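Local coordinates for protein O-ureido-L-serine synthase (Streptomyces lavendulae, PDB 3X44) that catalyses the pyridoxal 5'-phosphate-dependent addition of hydroxyurea to O-acetyl-L-serine, giving O-ureido-L-serine for D-cycloserine biosynthesis, at residues A[16-21]-A[28-33]; A[268-273]-A[288-293]. The protein carries 1 engineered substitution. All blocks are in the same frame, centred on the assembly; numbering follows the deposited sequence.

Contact 1: residues A[16-21]-A[28-33]; sequences IVRLQR and SVYVKV
Backbone hydrogen bonds join Val17 and Val31 in both directions, Val17 N to Val31 O at 3.0 Å and Val31 N to Val17 O at 2.8 Å. A straighter bond (172°) follows from Leu19 N to Val29 O. A water continues the link, accepting from Val29 N and donating to Leu19 O.

On the face shared by Ile16, Arg18, Tyr30 and Lys32, Arg18 crosses Tyr30. With CG anti to the backbone N (chi1 -174°), the arginine runs out extended; its CG makes a CH-pi contact over the ring, 4.2 Å from the centroid and offset toward the rim, while CB approaches Tyr30 CE2 to 3.4 Å. The guanidinium stands nearly perpendicular to the ring. Ile16 CG1 lies against Lys32 CG at 3.9 Å; the lysine's aliphatic stem suits a buried place because its amine ends in a salt bridge with Glu159.

The opposite face, which carries Val17 and Val31, is lined with methyl groups: Val17 CG2 touches Val31 CG2 at 3.7 Å. Leu19 divides its methyls, CD1 meeting Val29 CG1 and CD2 meeting Val31 CG2.

The arrangement is an antiparallel beta hairpin, whose strand 16-18 is outermost in this chain's mixed sheet and is hydrogen-bonded to the second subunit.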
loop_
_atom_site.group_PDB
_atom_site.type_symbol
_atom_site.label_atom_id
_atom_site.label_comp_id
_atom_site.label_asym_id
_atom_site.label_seq_id
_atom_site.Cartn_x
_atom_site.Cartn_y
_atom_site.Cartn_z
ATOM N N ILE A 16 3.975 -10.502 4.787
ATOM C CA ILE A 16 4.620 -11.340 5.780
ATOM C C ILE A 16 3.504 -11.498 6.808
ATOM O O ILE A 16 2.944 -10.510 7.289
ATOM C CB ILE A 16 5.844 -10.655 6.431
ATOM C CG1 ILE A 16 7.011 -10.618 5.439
ATOM C CG2 ILE A 16 6.287 -11.437 7.677
ATOM C CD1 ILE A 16 8.233 -9.912 5.986
ATOM N N VAL A 17 3.161 -12.737 7.124
ATOM C CA VAL A 17 2.085 -13.004 8.066
ATOM C C VAL A 17 2.512 -13.931 9.200
ATOM O O VAL A 17 3.387 -14.789 9.040
ATOM C CB VAL A 17 0.857 -13.627 7.339
ATOM C CG1 VAL A 17 0.814 -13.148 5.893
ATOM C CG2 VAL A 17 0.931 -15.153 7.376
ATOM N N ARG A 18 1.865 -13.764 10.344
ATOM C CA ARG A 18 2.172 -14.574 11.510
ATOM C C ARG A 18 1.426 -15.902 11.475
ATOM O O ARG A 18 0.267 -15.957 11.065
ATOM C CB ARG A 18 1.781 -13.798 12.772
ATOM C CG ARG A 18 2.163 -14.445 14.086
ATOM C CD ARG A 18 1.872 -13.490 15.233
ATOM N NE ARG A 18 2.115 -14.094 16.540
ATOM C CZ ARG A 18 1.349 -15.039 17.081
ATOM N NH1 ARG A 18 0.287 -15.493 16.430
ATOM N NH2 ARG A 18 1.650 -15.535 18.275
ATOM N N LEU A 19 2.095 -16.978 11.880
ATOM C CA LEU A 19 1.427 -18.272 11.945
ATOM C C LEU A 19 0.613 -18.194 13.243
ATOM O O LEU A 19 1.115 -17.751 14.280
ATOM C CB LEU A 19 2.448 -19.420 12.005
ATOM C CG LEU A 19 3.281 -19.643 10.732
ATOM C CD1 LEU A 19 3.974 -21.008 10.777
ATOM C CD2 LEU A 19 2.379 -19.555 9.507
ATOM N N GLN A 20 -0.643 -18.618 13.177
ATOM C CA GLN A 20 -1.537 -18.546 14.323
ATOM C C GLN A 20 -1.565 -19.730 15.288
ATOM O O GLN A 20 -1.840 -19.542 16.472
ATOM C CB GLN A 20 -2.954 -18.265 13.828
ATOM C CG GLN A 20 -3.140 -16.849 13.311
ATOM C CD GLN A 20 -3.292 -15.844 14.437
ATOM O OE1 GLN A 20 -2.487 -15.813 15.374
ATOM N NE2 GLN A 20 -4.323 -15.015 14.355
ATOM N N ARG A 21 -1.293 -20.938 14.808
ATOM C CA ARG A 21 -1.320 -22.087 15.705
ATOM C C ARG A 21 -0.179 -23.095 15.578
ATOM O O ARG A 21 -0.002 -23.930 16.454
ATOM C CB ARG A 21 -2.659 -22.824 15.570
ATOM C CG ARG A 21 -3.127 -23.041 14.139
ATOM C CD ARG A 21 -4.520 -23.665 14.096
ATOM N NE ARG A 21 -5.563 -22.709 14.472
ATOM C CZ ARG A 21 -6.026 -21.752 13.675
ATOM N NH1 ARG A 21 -5.541 -21.615 12.447
ATOM N NH2 ARG A 21 -6.976 -20.929 14.105
ATOM N N SER A 28 7.073 -16.717 18.149
ATOM C CA SER A 28 6.289 -16.150 17.059
ATOM C C SER A 28 6.998 -16.505 15.763
ATOM O O SER A 28 8.198 -16.270 15.617
ATOM C CB SER A 28 6.202 -14.624 17.179
ATOM O OG SER A 28 5.357 -14.229 18.244
ATOM N N VAL A 29 6.260 -17.089 14.828
ATOM C CA VAL A 29 6.831 -17.456 13.546
ATOM C C VAL A 29 6.074 -16.720 12.458
ATOM O O VAL A 29 4.854 -16.822 12.365
ATOM C CB VAL A 29 6.730 -18.977 13.288
ATOM C CG1 VAL A 29 7.324 -19.317 11.923
ATOM C CG2 VAL A 29 7.466 -19.742 14.382
ATOM N N TYR A 30 6.809 -15.967 11.651
ATOM C CA TYR A 30 6.217 -15.210 10.560
ATOM C C TYR A 30 6.696 -15.832 9.258
ATOM O O TYR A 30 7.740 -16.475 9.231
ATOM C CB TYR A 30 6.653 -13.748 10.639
ATOM C CG TYR A 30 6.005 -12.961 11.763
ATOM C CD1 TYR A 30 6.606 -12.881 13.019
ATOM C CD2 TYR A 30 4.808 -12.268 11.556
ATOM C CE1 TYR A 30 6.035 -12.126 14.042
ATOM C CE2 TYR A 30 4.231 -11.508 12.582
ATOM C CZ TYR A 30 4.852 -11.442 13.816
ATOM O OH TYR A 30 4.301 -10.680 14.818
ATOM N N VAL A 31 5.932 -15.653 8.186
ATOM C CA VAL A 31 6.296 -16.215 6.892
ATOM C C VAL A 31 6.107 -15.218 5.744
ATOM O O VAL A 31 5.121 -14.477 5.715
ATOM C CB VAL A 31 5.464 -17.506 6.590
ATOM C CG1 VAL A 31 5.861 -18.613 7.546
ATOM C CG2 VAL A 31 3.966 -17.226 6.714
ATOM N N LYS A 32 7.073 -15.181 4.822
ATOM C CA LYS A 32 6.997 -14.301 3.653
ATOM C C LYS A 32 6.359 -15.125 2.544
ATOM O O LYS A 32 6.915 -16.138 2.102
ATOM C CB LYS A 32 8.393 -13.825 3.223
ATOM C CG LYS A 32 8.387 -12.575 2.327
ATOM C CD LYS A 32 9.584 -11.652 2.599
ATOM C CE LYS A 32 9.609 -10.438 1.662
ATOM N NZ LYS A 32 8.354 -9.604 1.706
ATOM N N VAL A 33 5.183 -14.689 2.112
ATOM C CA VAL A 33 4.410 -15.381 1.092
ATOM C C VAL A 33 4.654 -14.870 -0.323
ATOM O O VAL A 33 3.921 -14.022 -0.828
ATOM C CB VAL A 33 2.906 -15.273 1.419
ATOM C CG1 VAL A 33 2.125 -16.348 0.669
ATOM C CG2 VAL A 33 2.711 -15.412 2.913
HETATM O O HOH W 1 3.597 -17.491 15.540
#

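Contact 2: residues A[268-273]-A[288-293]; sequences ATVATA and AMLPDT. With PUS ((E)-O-(carbamoylamino)-N-({3-hydroxy-2-methyl-5-[(phosphonooxy)methyl]pyridin-4-yl}methylidene)-L-serine), chain C.
Thr269 turns its hydroxyl from the helix to the strand, placing OG1 2.6 Å from Met289 O. The torsion that does so sets OG1 between the backbone N and the carbonyl carbon (chi1 60°), where it also meets Ala266 O one turn back; its single proton can serve either carbonyl, so the buried hydroxyl has a partner whichever way that proton turns.

Beside it, Val270 and Leu290 lean obliquely across one another, methyl to methyl, with CG2 and CD2 3.5 Å apart. Ala288 points its CB toward the helix, touching Val270 CG2 and Ala273 CB, each 4.3 Å away, and lying 3.9 Å from Thr269 OG1. The single methyls of Ala288 and Ala273 suit the short separation of helix and strand (7.2 Å between the short axes).

Past the strand, Pro291 brings CB to 3.1 Å from PUS N1, the pyridine nitrogen, and Asp292 OD2 lies 3.3 Å from the ring methyl C2A. Asn73 and Tyr297 hold that carboxylate oxygen by hydrogen bonds.

Residues 268-273, part of helix 264-278, run nearly antiparallel to 288-290 of strand 285-290 (163°). The strand sits between 28-33 and 171-174 in the sheet, while Val270 and Ala271 also pack on helix 244-257.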
loop_
_atom_site.group_PDB
_atom_site.type_symbol
_atom_site.label_atom_id
_atom_site.label_comp_id
_atom_site.label_asym_id
_atom_site.label_seq_id
_atom_site.Cartn_x
_atom_site.Cartn_y
_atom_site.Cartn_z
ATOM N N ALA A 268 9.749 -26.730 4.024
ATOM C CA ALA A 268 11.077 -26.979 4.575
ATOM C C ALA A 268 11.509 -25.866 5.520
ATOM O O ALA A 268 11.870 -26.131 6.665
ATOM C CB ALA A 268 12.099 -27.135 3.440
ATOM N N THR A 269 11.465 -24.623 5.041
ATOM C CA THR A 269 11.866 -23.471 5.847
ATOM C C THR A 269 11.040 -23.365 7.129
ATOM O O THR A 269 11.585 -23.155 8.210
ATOM C CB THR A 269 11.743 -22.149 5.055
ATOM O OG1 THR A 269 10.386 -21.965 4.636
ATOM C CG2 THR A 269 12.642 -22.179 3.825
ATOM N N VAL A 270 9.726 -23.518 7.008
ATOM C CA VAL A 270 8.867 -23.457 8.179
ATOM C C VAL A 270 9.246 -24.554 9.174
ATOM O O VAL A 270 9.326 -24.304 10.381
ATOM C CB VAL A 270 7.395 -23.624 7.792
ATOM C CG1 VAL A 270 6.525 -23.735 9.053
ATOM C CG2 VAL A 270 6.962 -22.447 6.935
ATOM N N ALA A 271 9.466 -25.765 8.656
ATOM C CA ALA A 271 9.843 -26.919 9.469
ATOM C C ALA A 271 11.103 -26.600 10.263
ATOM O O ALA A 271 11.173 -26.822 11.473
ATOM C CB ALA A 271 10.083 -28.138 8.573
ATOM N N THR A 272 12.097 -26.059 9.571
ATOM C CA THR A 272 13.348 -25.698 10.214
ATOM C C THR A 272 13.088 -24.666 11.302
ATOM O O THR A 272 13.578 -24.799 12.425
ATOM C CB THR A 272 14.340 -25.118 9.197
ATOM O OG1 THR A 272 14.878 -26.188 8.406
ATOM C CG2 THR A 272 15.478 -24.390 9.908
ATOM N N ALA A 273 12.312 -23.638 10.958
ATOM C CA ALA A 273 11.986 -22.574 11.899
ATOM C C ALA A 273 11.281 -23.120 13.139
ATOM O O ALA A 273 11.554 -22.684 14.265
ATOM C CB ALA A 273 11.104 -21.530 11.218
ATOM N N ALA A 288 10.324 -17.062 8.143
ATOM C CA ALA A 288 10.589 -18.108 7.162
ATOM C C ALA A 288 10.079 -17.731 5.771
ATOM O O ALA A 288 8.975 -17.195 5.625
ATOM C CB ALA A 288 9.936 -19.419 7.607
ATOM N N MET A 289 10.889 -18.019 4.755
ATOM C CA MET A 289 10.520 -17.730 3.374
ATOM C C MET A 289 9.667 -18.851 2.786
ATOM O O MET A 289 9.974 -20.025 2.960
ATOM C CB MET A 289 11.772 -17.581 2.504
ATOM C CG MET A 289 12.681 -16.434 2.883
ATOM S SD MET A 289 11.927 -14.845 2.501
ATOM C CE MET A 289 11.803 -14.936 0.708
ATOM N N LEU A 290 8.589 -18.477 2.103
ATOM C CA LEU A 290 7.710 -19.432 1.433
ATOM C C LEU A 290 7.840 -19.003 -0.033
ATOM O O LEU A 290 7.140 -18.101 -0.504
ATOM C CB LEU A 290 6.258 -19.286 1.909
ATOM C CG LEU A 290 5.958 -19.209 3.414
ATOM C CD1 LEU A 290 4.455 -19.355 3.609
ATOM C CD2 LEU A 290 6.713 -20.287 4.191
ATOM N N PRO A 291 8.768 -19.634 -0.761
ATOM C CA PRO A 291 9.053 -19.352 -2.173
ATOM C C PRO A 291 7.936 -19.399 -3.202
ATOM O O PRO A 291 7.914 -18.576 -4.117
ATOM C CB PRO A 291 10.186 -20.322 -2.506
ATOM C CG PRO A 291 10.852 -20.577 -1.161
ATOM C CD PRO A 291 9.667 -20.680 -0.236
ATOM N N ASP A 292 7.009 -20.341 -3.075
ATOM C CA ASP A 292 5.948 -20.423 -4.065
ATOM C C ASP A 292 4.634 -21.014 -3.576
ATOM O O ASP A 292 4.509 -21.438 -2.423
ATOM C CB ASP A 292 6.444 -21.203 -5.293
ATOM C CG ASP A 292 6.723 -22.675 -4.996
ATOM O OD1 ASP A 292 6.489 -23.129 -3.852
ATOM O OD2 ASP A 292 7.178 -23.378 -5.927
ATOM N N THR A 293 3.656 -21.020 -4.476
ATOM C CA THR A 293 2.329 -21.548 -4.190
ATOM C C THR A 293 2.385 -23.063 -4.248
ATOM O O THR A 293 3.204 -23.635 -4.966
ATOM C CB THR A 293 1.309 -21.066 -5.243
ATOM O OG1 THR A 293 0.086 -21.797 -5.105
ATOM C CG2 THR A 293 1.859 -21.280 -6.649
HETATM N N PUS C . 14.329 -21.774 -8.152
HETATM C CA PUS C . 15.273 -21.503 -9.310
HETATM C CB PUS C . 16.641 -22.251 -9.126
HETATM O OG PUS C . 16.409 -23.729 -9.028
HETATM N ND PUS C . 17.521 -24.468 -9.581
HETATM C CE PUS C . 18.172 -25.370 -8.812
HETATM N NZ2 PUS C . 18.074 -25.313 -7.472
HETATM O OZ1 PUS C . 18.835 -26.217 -9.320
HETATM C C PUS C . 14.599 -21.973 -10.618
HETATM O O PUS C . 13.406 -22.084 -10.657
HETATM O OT PUS C . 15.267 -22.223 -11.593
HETATM C C2 PUS C . 11.657 -22.728 -4.727
HETATM C C3 PUS C . 12.436 -22.320 -5.910
HETATM C C4 PUS C . 13.774 -21.749 -5.715
HETATM C C5 PUS C . 14.278 -21.580 -4.347
HETATM C C6 PUS C . 13.421 -22.008 -3.230
HETATM C C2A PUS C . 10.301 -23.354 -4.889
HETATM C C4A PUS C . 14.691 -21.489 -6.890
HETATM C C5A PUS C . 15.651 -20.987 -4.073
HETATM N N1 PUS C . 12.179 -22.557 -3.461
HETATM O O3 PUS C . 11.897 -22.413 -7.141
HETATM O O1P PUS C . 17.341 -19.370 -6.030
HETATM O O2P PUS C . 16.976 -17.562 -4.552
HETATM O O3P PUS C . 18.012 -19.547 -3.755
HETATM O O4P PUS C . 15.651 -19.542 -4.321
HETATM P P PUS C . 17.002 -19.009 -4.667
#

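Contacts 1 and 2 meet in the same mixed sheet, where strands 28-33 and 285-290 are parallel neighbours. Probable hydrogen bonds run from Ala288 N to Tyr30 O and from Leu290 N to Lys32 O, both 2.9 Å, and Val31 CB packs on Leu290 CG at 3.6 Å. Val270 of contact 2 also touches Leu19 and Val31, so helix 264-278 covers the part of the hairpin around Leu19 and Val31. The two centres are 10 Å apart, yet their relation to the ligand differs: 288-293 enters the pocket and touches PUS directly, whereas the Lys32 side chain in contact 1 remains about 12 Å from the ligand.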